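Local structure of actinorhodin polyketide putative beta-ketoacyl synthase 2 (Streptomyces coelicolor A3, 1TQY) at residues D220-E228 / G367-I377; V299-A307 / V329-R340. The protein serves as the chain length factor of the actinorhodin polyketide synthase, a ketosynthase-family subunit that probably helps its partner ketosynthase set the length of the polyketide chain. One frame throughout, in Å; residues are numbered along the deposited sequence.

Interaction 2 is the buried one: it pairs neighbouring parallel strands, 301-303 and 330-332, and then ties together the loops that follow them. Interaction 1 lies further from the centre of the chain and is only partly buried; it joins two loops, 220-228 and 367-377, with no strand pairing. Its polar side gathers on one aspartate and a bridging water, whereas interaction 2 combines backbone sheet bonds with a lysine and an arginine that converge on a backbone carbonyl. The two contacts touch. Tyr-223 OH of interaction 1 probably hydrogen-bonds Gly-306 O of interaction 2 at 2.6 Å, and Pro-225 packs on Thr-336.

Interaction 1. Residues D220-E228 / G367-I377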
ATOM      1  N   ASP B 220      11.981  29.203 -12.181  1.00 30.65           N
ATOM      2  CA  ASP B 220      10.780  30.005 -11.986  1.00 32.04           C
ATOM      3  C   ASP B 220       9.721  29.700 -13.027  1.00 30.09           C
ATOM      4  O   ASP B 220       8.563  30.080 -12.859  1.00 30.56           O
ATOM      5  CB  ASP B 220      11.078  31.501 -12.066  1.00 35.90           C
ATOM      6  CG  ASP B 220      12.123  31.945 -11.079  1.00 40.93           C
ATOM      7  OD1 ASP B 220      12.018  31.595  -9.882  1.00 44.11           O
ATOM      8  OD2 ASP B 220      13.052  32.667 -11.503  1.00 44.93           O
ATOM      9  N   ARG B 221      10.110  29.029 -14.105  1.00 28.45           N
ATOM     10  CA  ARG B 221       9.160  28.736 -15.173  1.00 28.71           C
ATOM     11  C   ARG B 221       9.251  27.320 -15.715  1.00 28.10           C
ATOM     12  O   ARG B 221       9.361  27.115 -16.923  1.00 27.51           O
ATOM     13  CB  ARG B 221       9.360  29.731 -16.322  1.00 28.61           C
ATOM     14  CG  ARG B 221       9.079  31.182 -15.975  1.00 30.82           C
ATOM     15  CD  ARG B 221       8.061  31.755 -16.946  1.00 32.78           C
ATOM     16  NE  ARG B 221       6.706  31.600 -16.457  1.00 35.00           N
ATOM     17  CZ  ARG B 221       5.613  31.669 -17.211  1.00 35.48           C
ATOM     18  NH1 ARG B 221       5.702  31.886 -18.519  1.00 34.45           N
ATOM     19  NH2 ARG B 221       4.420  31.528 -16.642  1.00 36.32           N
ATOM     20  N   ALA B 222       9.180  26.342 -14.826  1.00 27.79           N
ATOM     21  CA  ALA B 222       9.269  24.950 -15.242  1.00 28.17           C
ATOM     22  C   ALA B 222       8.015  24.163 -14.886  1.00 27.67           C
ATOM     23  O   ALA B 222       7.580  23.286 -15.633  1.00 29.12           O
ATOM     24  CB  ALA B 222      10.495  24.297 -14.609  1.00 28.25           C
ATOM     25  N   TYR B 223       7.445  24.473 -13.733  1.00 25.91           N
ATOM     26  CA  TYR B 223       6.247  23.786 -13.288  1.00 26.76           C
ATOM     27  C   TYR B 223       5.142  24.821 -13.289  1.00 25.61           C
ATOM     28  O   TYR B 223       4.985  25.592 -12.345  1.00 23.52           O
ATOM     29  CB  TYR B 223       6.482  23.191 -11.896  1.00 25.76           C
ATOM     30  CG  TYR B 223       5.329  22.391 -11.342  1.00 27.89           C
ATOM     31  CD1 TYR B 223       4.406  21.761 -12.183  1.00 26.21           C
ATOM     32  CD2 TYR B 223       5.176  22.242  -9.967  1.00 27.85           C
ATOM     33  CE1 TYR B 223       3.360  21.007 -11.659  1.00 25.96           C
ATOM     34  CE2 TYR B 223       4.140  21.492  -9.438  1.00 27.98           C
ATOM     35  CZ  TYR B 223       3.235  20.875 -10.288  1.00 27.65           C
ATOM     36  OH  TYR B 223       2.212  20.126  -9.756  1.00 28.37           O
ATOM     37  N   LEU B 224       4.372  24.822 -14.373  1.00 25.49           N
ATOM     38  CA  LEU B 224       3.316  25.802 -14.564  1.00 25.99           C
ATOM     39  C   LEU B 224       1.933  25.207 -14.804  1.00 24.99           C
ATOM     40  O   LEU B 224       1.393  25.295 -15.902  1.00 25.05           O
ATOM     41  CB  LEU B 224       3.716  26.707 -15.737  1.00 27.48           C
ATOM     42  CG  LEU B 224       5.102  27.359 -15.618  1.00 28.05           C
ATOM     43  CD1 LEU B 224       5.456  28.079 -16.917  1.00 28.42           C
ATOM     44  CD2 LEU B 224       5.107  28.331 -14.451  1.00 28.18           C
ATOM     45  N   PRO B 225       1.336  24.596 -13.774  1.00 25.12           N
ATOM     46  CA  PRO B 225       0.002  24.017 -13.973  1.00 25.35           C
ATOM     47  C   PRO B 225      -1.056  25.061 -14.351  1.00 24.26           C
ATOM     48  O   PRO B 225      -1.160  26.112 -13.721  1.00 22.58           O
ATOM     49  CB  PRO B 225      -0.287  23.345 -12.626  1.00 25.15           C
ATOM     50  CG  PRO B 225       0.455  24.210 -11.649  1.00 27.19           C
ATOM     51  CD  PRO B 225       1.778  24.431 -12.379  1.00 23.57           C
ATOM     52  N   PHE B 226      -1.820  24.755 -15.395  1.00 24.21           N
ATOM     53  CA  PHE B 226      -2.885  25.622 -15.900  1.00 25.48           C
ATOM     54  C   PHE B 226      -2.390  26.820 -16.716  1.00 26.06           C
ATOM     55  O   PHE B 226      -3.190  27.636 -17.171  1.00 26.07           O
ATOM     56  CB  PHE B 226      -3.795  26.102 -14.753  1.00 24.49           C
ATOM     57  CG  PHE B 226      -4.513  24.981 -14.034  1.00 24.83           C
ATOM     58  CD1 PHE B 226      -4.341  24.788 -12.670  1.00 25.38           C
ATOM     59  CD2 PHE B 226      -5.326  24.094 -14.734  1.00 23.45           C
ATOM     60  CE1 PHE B 226      -4.976  23.733 -12.007  1.00 25.46           C
ATOM     61  CE2 PHE B 226      -5.965  23.036 -14.084  1.00 25.02           C
ATOM     62  CZ  PHE B 226      -5.784  22.852 -12.722  1.00 24.79           C
ATOM     63  N   ASP B 227      -1.077  26.925 -16.908  1.00 27.13           N
ATOM     64  CA  ASP B 227      -0.513  28.013 -17.710  1.00 27.81           C
ATOM     65  C   ASP B 227      -0.413  27.540 -19.156  1.00 28.34           C
ATOM     66  O   ASP B 227      -0.159  26.354 -19.410  1.00 26.76           O
ATOM     67  CB  ASP B 227       0.884  28.377 -17.212  1.00 26.44           C
ATOM     68  CG  ASP B 227       1.435  29.617 -17.881  1.00 24.58           C
ATOM     69  OD1 ASP B 227       1.426  30.700 -17.255  1.00 24.36           O
ATOM     70  OD2 ASP B 227       1.873  29.512 -19.043  1.00 27.46           O
ATOM     71  N   GLU B 228      -0.586  28.451 -20.109  1.00 30.79           N
ATOM     72  CA  GLU B 228      -0.505  28.048 -21.511  1.00 33.33           C
ATOM     73  C   GLU B 228       0.869  27.498 -21.865  1.00 32.31           C
ATOM     74  O   GLU B 228       1.012  26.779 -22.847  1.00 31.62           O
ATOM     75  CB  GLU B 228      -0.862  29.214 -22.433  1.00 36.81           C
ATOM     76  CG  GLU B 228       0.030  30.416 -22.308  1.00 42.18           C
ATOM     77  CD  GLU B 228      -0.273  31.445 -23.381  1.00 46.77           C
ATOM     78  OE1 GLU B 228      -1.468  31.784 -23.554  1.00 47.96           O
ATOM     79  OE2 GLU B 228       0.683  31.908 -24.043  1.00 48.87           O
ATOM     80  N   GLY B 367       4.586  31.234 -10.309  1.00 28.73           N
ATOM     81  CA  GLY B 367       4.991  30.958 -11.681  1.00 30.26           C
ATOM     82  C   GLY B 367       4.022  31.231 -12.819  1.00 30.00           C
ATOM     83  O   GLY B 367       4.358  31.942 -13.769  1.00 30.45           O
ATOM     84  N   VAL B 368       2.839  30.633 -12.731  1.00 29.03           N
ATOM     85  CA  VAL B 368       1.798  30.793 -13.740  1.00 28.61           C
ATOM     86  C   VAL B 368       1.530  32.272 -13.986  1.00 28.08           C
ATOM     87  O   VAL B 368       1.391  33.042 -13.035  1.00 27.46           O
ATOM     88  CB  VAL B 368       0.489  30.117 -13.268  1.00 28.68           C
ATOM     89  CG1 VAL B 368      -0.575  30.174 -14.366  1.00 26.55           C
ATOM     90  CG2 VAL B 368       0.779  28.682 -12.868  1.00 28.16           C
ATOM     91  N   THR B 369       1.468  32.667 -15.255  1.00 27.98           N
ATOM     92  CA  THR B 369       1.204  34.057 -15.614  1.00 29.64           C
ATOM     93  C   THR B 369       0.041  34.180 -16.592  1.00 30.57           C
ATOM     94  O   THR B 369      -0.641  35.199 -16.605  1.00 31.07           O
ATOM     95  CB  THR B 369       2.436  34.727 -16.248  1.00 29.23           C
ATOM     96  OG1 THR B 369       2.817  33.998 -17.422  1.00 30.84           O
ATOM     97  CG2 THR B 369       3.600  34.744 -15.265  1.00 28.46           C
ATOM     98  N   SER B 370      -0.186  33.170 -17.432  1.00 30.35           N
ATOM     99  CA  SER B 370      -1.321  33.250 -18.359  1.00 31.09           C
ATOM    100  C   SER B 370      -2.113  31.955 -18.457  1.00 29.12           C
ATOM    101  O   SER B 370      -1.647  30.946 -18.984  1.00 28.45           O
ATOM    102  CB  SER B 370      -0.884  33.716 -19.762  1.00 30.87           C
ATOM    103  OG  SER B 370      -0.073  32.769 -20.428  1.00 39.50           O
ATOM    104  N   VAL B 371      -3.327  32.007 -17.928  1.00 28.25           N
ATOM    105  CA  VAL B 371      -4.214  30.861 -17.931  1.00 28.04           C
ATOM    106  C   VAL B 371      -5.153  30.925 -19.139  1.00 29.20           C
ATOM    107  O   VAL B 371      -5.871  31.908 -19.325  1.00 30.02           O
ATOM    108  CB  VAL B 371      -5.053  30.822 -16.629  1.00 25.92           C
ATOM    109  CG1 VAL B 371      -6.046  29.675 -16.667  1.00 22.46           C
ATOM    110  CG2 VAL B 371      -4.121  30.683 -15.429  1.00 28.21           C
ATOM    111  N   PRO B 372      -5.133  29.884 -19.990  1.00 28.65           N
ATOM    112  CA  PRO B 372      -5.979  29.802 -21.183  1.00 28.82           C
ATOM    113  C   PRO B 372      -7.456  29.919 -20.824  1.00 28.29           C
ATOM    114  O   PRO B 372      -7.927  29.271 -19.882  1.00 29.34           O
ATOM    115  CB  PRO B 372      -5.661  28.422 -21.742  1.00 28.16           C
ATOM    116  CG  PRO B 372      -4.257  28.192 -21.314  1.00 31.01           C
ATOM    117  CD  PRO B 372      -4.206  28.744 -19.914  1.00 28.00           C
ATOM    118  N   ARG B 373      -8.183  30.733 -21.584  1.00 28.85           N
ATOM    119  CA  ARG B 373      -9.619  30.930 -21.378  1.00 28.66           C
ATOM    120  C   ARG B 373     -10.313  29.569 -21.410  1.00 27.57           C
ATOM    121  O   ARG B 373     -11.334  29.352 -20.750  1.00 27.62           O
ATOM    122  CB  ARG B 373     -10.166  31.852 -22.487  1.00 30.03           C
ATOM    123  CG  ARG B 373     -11.695  31.893 -22.638  1.00 34.97           C
ATOM    124  CD  ARG B 373     -12.389  32.335 -21.361  1.00 36.46           C
ATOM    125  NE  ARG B 373     -13.853  32.286 -21.457  1.00 39.93           N
ATOM    126  CZ  ARG B 373     -14.599  33.161 -22.129  1.00 41.03           C
ATOM    127  NH1 ARG B 373     -14.021  34.167 -22.776  1.00 42.12           N
ATOM    128  NH2 ARG B 373     -15.922  33.039 -22.145  1.00 40.83           N
ATOM    129  N   GLU B 374      -9.734  28.652 -22.179  1.00 27.27           N
ATOM    130  CA  GLU B 374     -10.260  27.299 -22.326  1.00 28.15           C
ATOM    131  C   GLU B 374     -10.513  26.639 -20.967  1.00 27.37           C
ATOM    132  O   GLU B 374     -11.564  26.035 -20.748  1.00 27.16           O
ATOM    133  CB  GLU B 374      -9.267  26.452 -23.143  1.00 31.03           C
ATOM    134  CG  GLU B 374      -9.680  24.998 -23.380  1.00 35.42           C
ATOM    135  CD  GLU B 374      -8.506  24.106 -23.792  1.00 39.18           C
ATOM    136  OE1 GLU B 374      -7.655  24.558 -24.593  1.00 40.88           O
ATOM    137  OE2 GLU B 374      -8.441  22.944 -23.322  1.00 40.64           O
ATOM    138  N   TYR B 375      -9.558  26.760 -20.048  1.00 25.97           N
ATOM    139  CA  TYR B 375      -9.707  26.139 -18.725  1.00 25.62           C
ATOM    140  C   TYR B 375     -10.854  26.693 -17.889  1.00 25.81           C
ATOM    141  O   TYR B 375     -11.376  26.014 -16.993  1.00 24.49           O
ATOM    142  CB  TYR B 375      -8.394  26.245 -17.934  1.00 25.28           C
ATOM    143  CG  TYR B 375      -7.212  25.593 -18.625  1.00 27.24           C
ATOM    144  CD1 TYR B 375      -7.408  24.658 -19.645  1.00 27.15           C
ATOM    145  CD2 TYR B 375      -5.905  25.873 -18.234  1.00 27.22           C
ATOM    146  CE1 TYR B 375      -6.335  24.018 -20.255  1.00 28.30           C
ATOM    147  CE2 TYR B 375      -4.824  25.231 -18.840  1.00 27.36           C
ATOM    148  CZ  TYR B 375      -5.056  24.304 -19.850  1.00 27.27           C
ATOM    149  OH  TYR B 375      -3.999  23.644 -20.436  1.00 29.74           O
ATOM    150  N   GLY B 376     -11.231  27.936 -18.170  1.00 26.18           N
ATOM    151  CA  GLY B 376     -12.319  28.562 -17.440  1.00 25.67           C
ATOM    152  C   GLY B 376     -12.195  28.452 -15.931  1.00 26.27           C
ATOM    153  O   GLY B 376     -13.117  27.994 -15.269  1.00 26.24           O
ATOM    154  N   ILE B 377     -11.064  28.864 -15.369  1.00 26.00           N
ATOM    155  CA  ILE B 377     -10.905  28.778 -13.927  1.00 27.22           C
ATOM    156  C   ILE B 377     -10.468  30.101 -13.321  1.00 27.90           C
ATOM    157  O   ILE B 377      -9.846  30.928 -13.987  1.00 27.92           O
ATOM    158  CB  ILE B 377      -9.876  27.707 -13.522  1.00 27.57           C
ATOM    159  CG1 ILE B 377      -8.509  28.047 -14.108  1.00 27.54           C
ATOM    160  CG2 ILE B 377     -10.340  26.336 -13.999  1.00 29.23           C
ATOM    161  CD1 ILE B 377      -7.409  27.102 -13.653  1.00 30.12           C
TER
HETATM  162  O   HOH W   1       2.908  31.970 -19.200  1.00 33.37           O
HETATM  163  O   HOH W   2      -1.863  24.042 -18.777  1.00 25.82           O
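The CD1 methyl of Ile-377 sits over one face of the Phe-226 ring, a CH-pi contact 3.9 Å from the ring centroid and displaced toward the rim. Tyr-375 comes to the edge of the same ring, CD2 to CD2 at 4.0 Å. Phe-226 also touches Leu-379 of strand 378-379 and Glu-316 of helix 310-324. The Phe-226 carbonyl is buried without a hydrogen-bond partner: Tyr-375 turns a ring edge to the oxygen, and Pro-372 CD lies 3.1 Å from Phe-226 O. Val-368 divides its methyls: CG2 lies against the carbonyl oxygen of Pro-225, while CG1 packs on the CB of Asp-227.

Leu-224 to Asp-227 form a type II beta turn that ends at Asp-227, whose carboxylate joins this loop of the thiolase fold to 367-377. With CG anti to the backbone N (chi1 -172°), the carboxylate reaches into the other loop, where OD1 accepts from Thr-369 N at 2.8 Å, nearly along the C-O axis, and from Ser-370 N at 3.0 Å, from above the carboxylate plane. Arg-221 NH2 meets Asp-227 OD1 from the other side of that plane, a longer salt bridge at 3.2 Å, and donates to Gly-367 O at 2.9 Å. Asp-227 OD2 accepts hydrogen bonds from Arg-229 N and from a water that in turn accepts from Arg-221 NH1 and bonds Thr-369 OG1. Farther along, Glu-228 N donates to Ser-370 O at 2.9 Å.

Interaction 2. Residues V299-A307 / V329-R340; sequences VDVVFADGA and VPVTVPKTTTGR
Asp-305 and Arg-340 form a buried salt bridge, NH2 to OD1 at 2.9 Å, with an almost straight N-H...O angle of 176°. It helps tie together the loops that leave the C-terminal ends of the two parallel strands, 301-303 and 330-332, of a beta-alpha-beta unit of the thiolase fold, in which helix 310-324 is the connection. OD1 is met on its syn side and lies in the guanidinium plane, although the carboxylate and guanidinium planes are turned 71° apart. NH1 meanwhile donates to the backbone, to Asp-305 O at 3.0 Å, and Arg-340 thus holds one residue end-on with two nitrogens. Lys-335 NZ reaches Asp-305 O from the opposite face of the carbonyl, also at 3.0 Å; a bend at chi3 and chi4 curls the chain back to bring it there. NZ adds a weak bond to Ala-304 O and a salt bridge to Asp-349, while Arg-397 N also donates to Asp-305 OD1.

Between the strands, Val-302 N donates to Pro-330 O and Thr-332 N to Val-302 O, each at 3.0 Å; Ala-304 N continues the pairing, more bent, to Thr-332 O.

On the face that carries Val-302 and Val-331, Val-302 CG2 meets Val-329 CG1, from just before the strand, at 3.7 Å, and just past the strands the Ala-304 methyl fits against Val-331 CG1 and Val-333 CG2. Phe-303 and Thr-332 lie side by side on the other face, where the Phe-303 ring touches Thr-352 and Ala-353 of helix 345-359. Thr-332 OG1 stands anti to the backbone N (chi1 -175°) and bonds Ala-363 O, which leaves CG2 over the middle of the Phe-303 ring, 3.7 Å from its centroid.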
ATOM      1  N   VAL B 299     -18.372  25.247  -1.067  1.00 29.91           N
ATOM      2  CA  VAL B 299     -16.914  25.282  -1.227  1.00 27.59           C
ATOM      3  C   VAL B 299     -16.385  26.679  -1.529  1.00 27.35           C
ATOM      4  O   VAL B 299     -16.848  27.342  -2.452  1.00 28.86           O
ATOM      5  CB  VAL B 299     -16.438  24.325  -2.337  1.00 24.90           C
ATOM      6  CG1 VAL B 299     -14.896  24.282  -2.365  1.00 23.34           C
ATOM      7  CG2 VAL B 299     -16.987  22.956  -2.092  1.00 23.86           C
ATOM      8  N   ASP B 300     -15.387  27.098  -0.761  1.00 27.47           N
ATOM      9  CA  ASP B 300     -14.799  28.414  -0.907  1.00 28.39           C
ATOM     10  C   ASP B 300     -13.489  28.409  -1.672  1.00 27.77           C
ATOM     11  O   ASP B 300     -13.061  29.443  -2.173  1.00 28.72           O
ATOM     12  CB  ASP B 300     -14.584  29.021   0.477  1.00 29.52           C
ATOM     13  CG  ASP B 300     -15.877  29.191   1.234  1.00 31.66           C
ATOM     14  OD1 ASP B 300     -15.888  28.939   2.465  1.00 31.90           O
ATOM     15  OD2 ASP B 300     -16.884  29.582   0.597  1.00 33.17           O
ATOM     16  N   VAL B 301     -12.848  27.252  -1.762  1.00 25.98           N
ATOM     17  CA  VAL B 301     -11.577  27.175  -2.469  1.00 24.36           C
ATOM     18  C   VAL B 301     -11.210  25.747  -2.839  1.00 24.18           C
ATOM     19  O   VAL B 301     -11.410  24.813  -2.056  1.00 24.53           O
ATOM     20  CB  VAL B 301     -10.437  27.781  -1.625  1.00 23.19           C
ATOM     21  CG1 VAL B 301     -10.317  27.047  -0.306  1.00 21.58           C
ATOM     22  CG2 VAL B 301      -9.126  27.719  -2.392  1.00 20.47           C
ATOM     23  N   VAL B 302     -10.666  25.593  -4.038  1.00 23.77           N
ATOM     24  CA  VAL B 302     -10.268  24.292  -4.537  1.00 23.43           C
ATOM     25  C   VAL B 302      -8.762  24.196  -4.751  1.00 24.08           C
ATOM     26  O   VAL B 302      -8.184  24.945  -5.550  1.00 26.42           O
ATOM     27  CB  VAL B 302     -10.966  23.989  -5.871  1.00 22.38           C
ATOM     28  CG1 VAL B 302     -10.499  22.659  -6.415  1.00 19.24           C
ATOM     29  CG2 VAL B 302     -12.472  24.003  -5.675  1.00 19.88           C
ATOM     30  N   PHE B 303      -8.125  23.303  -4.001  1.00 23.58           N
ATOM     31  CA  PHE B 303      -6.696  23.065  -4.150  1.00 22.28           C
ATOM     32  C   PHE B 303      -6.592  21.971  -5.192  1.00 21.41           C
ATOM     33  O   PHE B 303      -6.706  20.789  -4.883  1.00 19.85           O
ATOM     34  CB  PHE B 303      -6.080  22.606  -2.831  1.00 22.42           C
ATOM     35  CG  PHE B 303      -5.769  23.730  -1.908  1.00 22.26           C
ATOM     36  CD1 PHE B 303      -6.791  24.450  -1.309  1.00 21.08           C
ATOM     37  CD2 PHE B 303      -4.449  24.104  -1.674  1.00 22.33           C
ATOM     38  CE1 PHE B 303      -6.507  25.539  -0.492  1.00 22.16           C
ATOM     39  CE2 PHE B 303      -4.153  25.193  -0.859  1.00 22.73           C
ATOM     40  CZ  PHE B 303      -5.182  25.913  -0.266  1.00 20.59           C
ATOM     41  N   ALA B 304      -6.389  22.390  -6.435  1.00 22.09           N
ATOM     42  CA  ALA B 304      -6.306  21.494  -7.584  1.00 23.26           C
ATOM     43  C   ALA B 304      -5.075  20.599  -7.616  1.00 23.58           C
ATOM     44  O   ALA B 304      -4.027  20.943  -7.067  1.00 23.33           O
ATOM     45  CB  ALA B 304      -6.369  22.326  -8.865  1.00 22.32           C
ATOM     46  N   ASP B 305      -5.207  19.454  -8.275  1.00 23.32           N
ATOM     47  CA  ASP B 305      -4.097  18.527  -8.390  1.00 24.20           C
ATOM     48  C   ASP B 305      -2.927  19.240  -9.089  1.00 24.14           C
ATOM     49  O   ASP B 305      -1.767  19.051  -8.717  1.00 25.83           O
ATOM     50  CB  ASP B 305      -4.549  17.280  -9.169  1.00 25.63           C
ATOM     51  CG  ASP B 305      -3.408  16.318  -9.464  1.00 27.19           C
ATOM     52  OD1 ASP B 305      -2.829  15.738  -8.515  1.00 26.29           O
ATOM     53  OD2 ASP B 305      -3.105  16.145 -10.658  1.00 28.96           O
ATOM     54  N   GLY B 306      -3.232  20.073 -10.084  1.00 23.59           N
ATOM     55  CA  GLY B 306      -2.191  20.816 -10.782  1.00 22.16           C
ATOM     56  C   GLY B 306      -1.154  19.955 -11.467  1.00 23.39           C
ATOM     57  O   GLY B 306       0.035  20.001 -11.129  1.00 23.70           O
ATOM     58  N   ALA B 307      -1.595  19.180 -12.450  1.00 22.70           N
ATOM     59  CA  ALA B 307      -0.705  18.275 -13.178  1.00 23.75           C
ATOM     60  C   ALA B 307       0.469  18.937 -13.897  1.00 24.74           C
ATOM     61  O   ALA B 307       1.546  18.348 -13.997  1.00 25.99           O
ATOM     62  CB  ALA B 307      -1.517  17.454 -14.171  1.00 23.33           C
ATOM     63  N   VAL B 329     -15.289  29.114  -8.655  1.00 24.47           N
ATOM     64  CA  VAL B 329     -14.683  28.980  -7.349  1.00 24.34           C
ATOM     65  C   VAL B 329     -13.190  29.242  -7.444  1.00 24.17           C
ATOM     66  O   VAL B 329     -12.557  28.917  -8.443  1.00 24.78           O
ATOM     67  CB  VAL B 329     -14.970  27.557  -6.764  1.00 24.71           C
ATOM     68  CG1 VAL B 329     -14.348  26.485  -7.657  1.00 25.40           C
ATOM     69  CG2 VAL B 329     -14.471  27.456  -5.335  1.00 24.31           C
ATOM     70  N   PRO B 330     -12.617  29.891  -6.418  1.00 22.91           N
ATOM     71  CA  PRO B 330     -11.182  30.166  -6.448  1.00 22.28           C
ATOM     72  C   PRO B 330     -10.429  28.856  -6.569  1.00 22.77           C
ATOM     73  O   PRO B 330     -10.771  27.879  -5.906  1.00 22.73           O
ATOM     74  CB  PRO B 330     -10.935  30.844  -5.104  1.00 21.98           C
ATOM     75  CG  PRO B 330     -12.207  31.616  -4.896  1.00 21.58           C
ATOM     76  CD  PRO B 330     -13.267  30.594  -5.296  1.00 22.18           C
ATOM     77  N   VAL B 331      -9.425  28.822  -7.429  1.00 22.32           N
ATOM     78  CA  VAL B 331      -8.636  27.612  -7.579  1.00 22.83           C
ATOM     79  C   VAL B 331      -7.202  28.016  -7.307  1.00 23.65           C
ATOM     80  O   VAL B 331      -6.791  29.124  -7.644  1.00 23.97           O
ATOM     81  CB  VAL B 331      -8.716  27.028  -9.008  1.00 22.88           C
ATOM     82  CG1 VAL B 331      -7.801  25.804  -9.118  1.00 21.77           C
ATOM     83  CG2 VAL B 331     -10.147  26.639  -9.338  1.00 24.31           C
ATOM     84  N   THR B 332      -6.437  27.129  -6.685  1.00 24.60           N
ATOM     85  CA  THR B 332      -5.044  27.433  -6.408  1.00 23.77           C
ATOM     86  C   THR B 332      -4.180  26.181  -6.443  1.00 23.48           C
ATOM     87  O   THR B 332      -4.660  25.068  -6.229  1.00 23.09           O
ATOM     88  CB  THR B 332      -4.885  28.178  -5.058  1.00 22.93           C
ATOM     89  OG1 THR B 332      -3.515  28.563  -4.900  1.00 24.40           O
ATOM     90  CG2 THR B 332      -5.274  27.288  -3.891  1.00 21.88           C
ATOM     91  N   VAL B 333      -2.898  26.372  -6.737  1.00 22.24           N
ATOM     92  CA  VAL B 333      -1.958  25.266  -6.823  1.00 22.51           C
ATOM     93  C   VAL B 333      -0.637  25.661  -6.160  1.00 23.90           C
ATOM     94  O   VAL B 333       0.342  25.978  -6.835  1.00 24.14           O
ATOM     95  CB  VAL B 333      -1.705  24.885  -8.307  1.00 21.61           C
ATOM     96  CG1 VAL B 333      -0.761  23.701  -8.406  1.00 18.95           C
ATOM     97  CG2 VAL B 333      -3.035  24.559  -8.983  1.00 22.01           C
ATOM     98  N   PRO B 334      -0.596  25.653  -4.817  1.00 25.38           N
ATOM     99  CA  PRO B 334       0.641  26.024  -4.120  1.00 24.76           C
ATOM    100  C   PRO B 334       1.818  25.093  -4.404  1.00 24.06           C
ATOM    101  O   PRO B 334       2.972  25.498  -4.275  1.00 23.68           O
ATOM    102  CB  PRO B 334       0.221  26.013  -2.652  1.00 24.53           C
ATOM    103  CG  PRO B 334      -1.241  26.372  -2.722  1.00 27.61           C
ATOM    104  CD  PRO B 334      -1.708  25.505  -3.864  1.00 24.54           C
ATOM    105  N   LYS B 335       1.540  23.853  -4.799  1.00 24.44           N
ATOM    106  CA  LYS B 335       2.629  22.924  -5.071  1.00 23.19           C
ATOM    107  C   LYS B 335       3.592  23.447  -6.137  1.00 23.85           C
ATOM    108  O   LYS B 335       4.637  22.841  -6.389  1.00 23.78           O
ATOM    109  CB  LYS B 335       2.101  21.536  -5.459  1.00 23.22           C
ATOM    110  CG  LYS B 335       1.219  21.486  -6.696  1.00 23.83           C
ATOM    111  CD  LYS B 335       0.916  20.032  -7.089  1.00 24.66           C
ATOM    112  CE  LYS B 335       0.099  19.305  -6.011  1.00 22.12           C
ATOM    113  NZ  LYS B 335      -1.295  19.874  -5.890  1.00 23.54           N
ATOM    114  N   THR B 336       3.248  24.564  -6.768  1.00 23.42           N
ATOM    115  CA  THR B 336       4.141  25.152  -7.757  1.00 22.10           C
ATOM    116  C   THR B 336       5.421  25.589  -7.038  1.00 22.39           C
ATOM    117  O   THR B 336       6.468  25.767  -7.664  1.00 19.77           O
ATOM    118  CB  THR B 336       3.503  26.385  -8.438  1.00 22.37           C
ATOM    119  OG1 THR B 336       2.929  27.242  -7.441  1.00 22.53           O
ATOM    120  CG2 THR B 336       2.415  25.957  -9.420  1.00 20.39           C
ATOM    121  N   THR B 337       5.335  25.754  -5.720  1.00 22.72           N
ATOM    122  CA  THR B 337       6.498  26.156  -4.941  1.00 24.54           C
ATOM    123  C   THR B 337       7.330  24.976  -4.450  1.00 25.38           C
ATOM    124  O   THR B 337       8.452  25.165  -3.984  1.00 25.71           O
ATOM    125  CB  THR B 337       6.108  26.994  -3.697  1.00 22.94           C
ATOM    126  OG1 THR B 337       5.251  26.221  -2.846  1.00 25.79           O
ATOM    127  CG2 THR B 337       5.410  28.272  -4.107  1.00 22.28           C
ATOM    128  N   THR B 338       6.792  23.762  -4.562  1.00 25.17           N
ATOM    129  CA  THR B 338       7.501  22.571  -4.083  1.00 24.11           C
ATOM    130  C   THR B 338       7.776  21.484  -5.115  1.00 24.14           C
ATOM    131  O   THR B 338       8.740  20.729  -4.982  1.00 24.01           O
ATOM    132  CB  THR B 338       6.724  21.872  -2.952  1.00 24.71           C
ATOM    133  OG1 THR B 338       5.494  21.349  -3.478  1.00 23.98           O
ATOM    134  CG2 THR B 338       6.409  22.844  -1.842  1.00 23.15           C
ATOM    135  N   GLY B 339       6.934  21.404  -6.137  1.00 23.05           N
ATOM    136  CA  GLY B 339       7.090  20.358  -7.124  1.00 21.88           C
ATOM    137  C   GLY B 339       6.117  19.284  -6.671  1.00 22.04           C
ATOM    138  O   GLY B 339       5.480  19.440  -5.622  1.00 21.61           O
ATOM    139  N   ARG B 340       5.978  18.207  -7.440  1.00 22.85           N
ATOM    140  CA  ARG B 340       5.061  17.128  -7.074  1.00 23.13           C
ATOM    141  C   ARG B 340       5.799  16.158  -6.155  1.00 23.21           C
ATOM    142  O   ARG B 340       6.828  15.591  -6.535  1.00 22.16           O
ATOM    143  CB  ARG B 340       4.561  16.396  -8.328  1.00 22.64           C
ATOM    144  CG  ARG B 340       3.675  17.249  -9.256  1.00 23.39           C
ATOM    145  CD  ARG B 340       3.026  16.428 -10.382  1.00 22.14           C
ATOM    146  NE  ARG B 340       1.976  15.507  -9.939  1.00 24.76           N
ATOM    147  CZ  ARG B 340       0.727  15.861  -9.647  1.00 24.90           C
ATOM    148  NH1 ARG B 340       0.351  17.128  -9.743  1.00 25.65           N
ATOM    149  NH2 ARG B 340      -0.155  14.941  -9.282  1.00 24.90           N
TER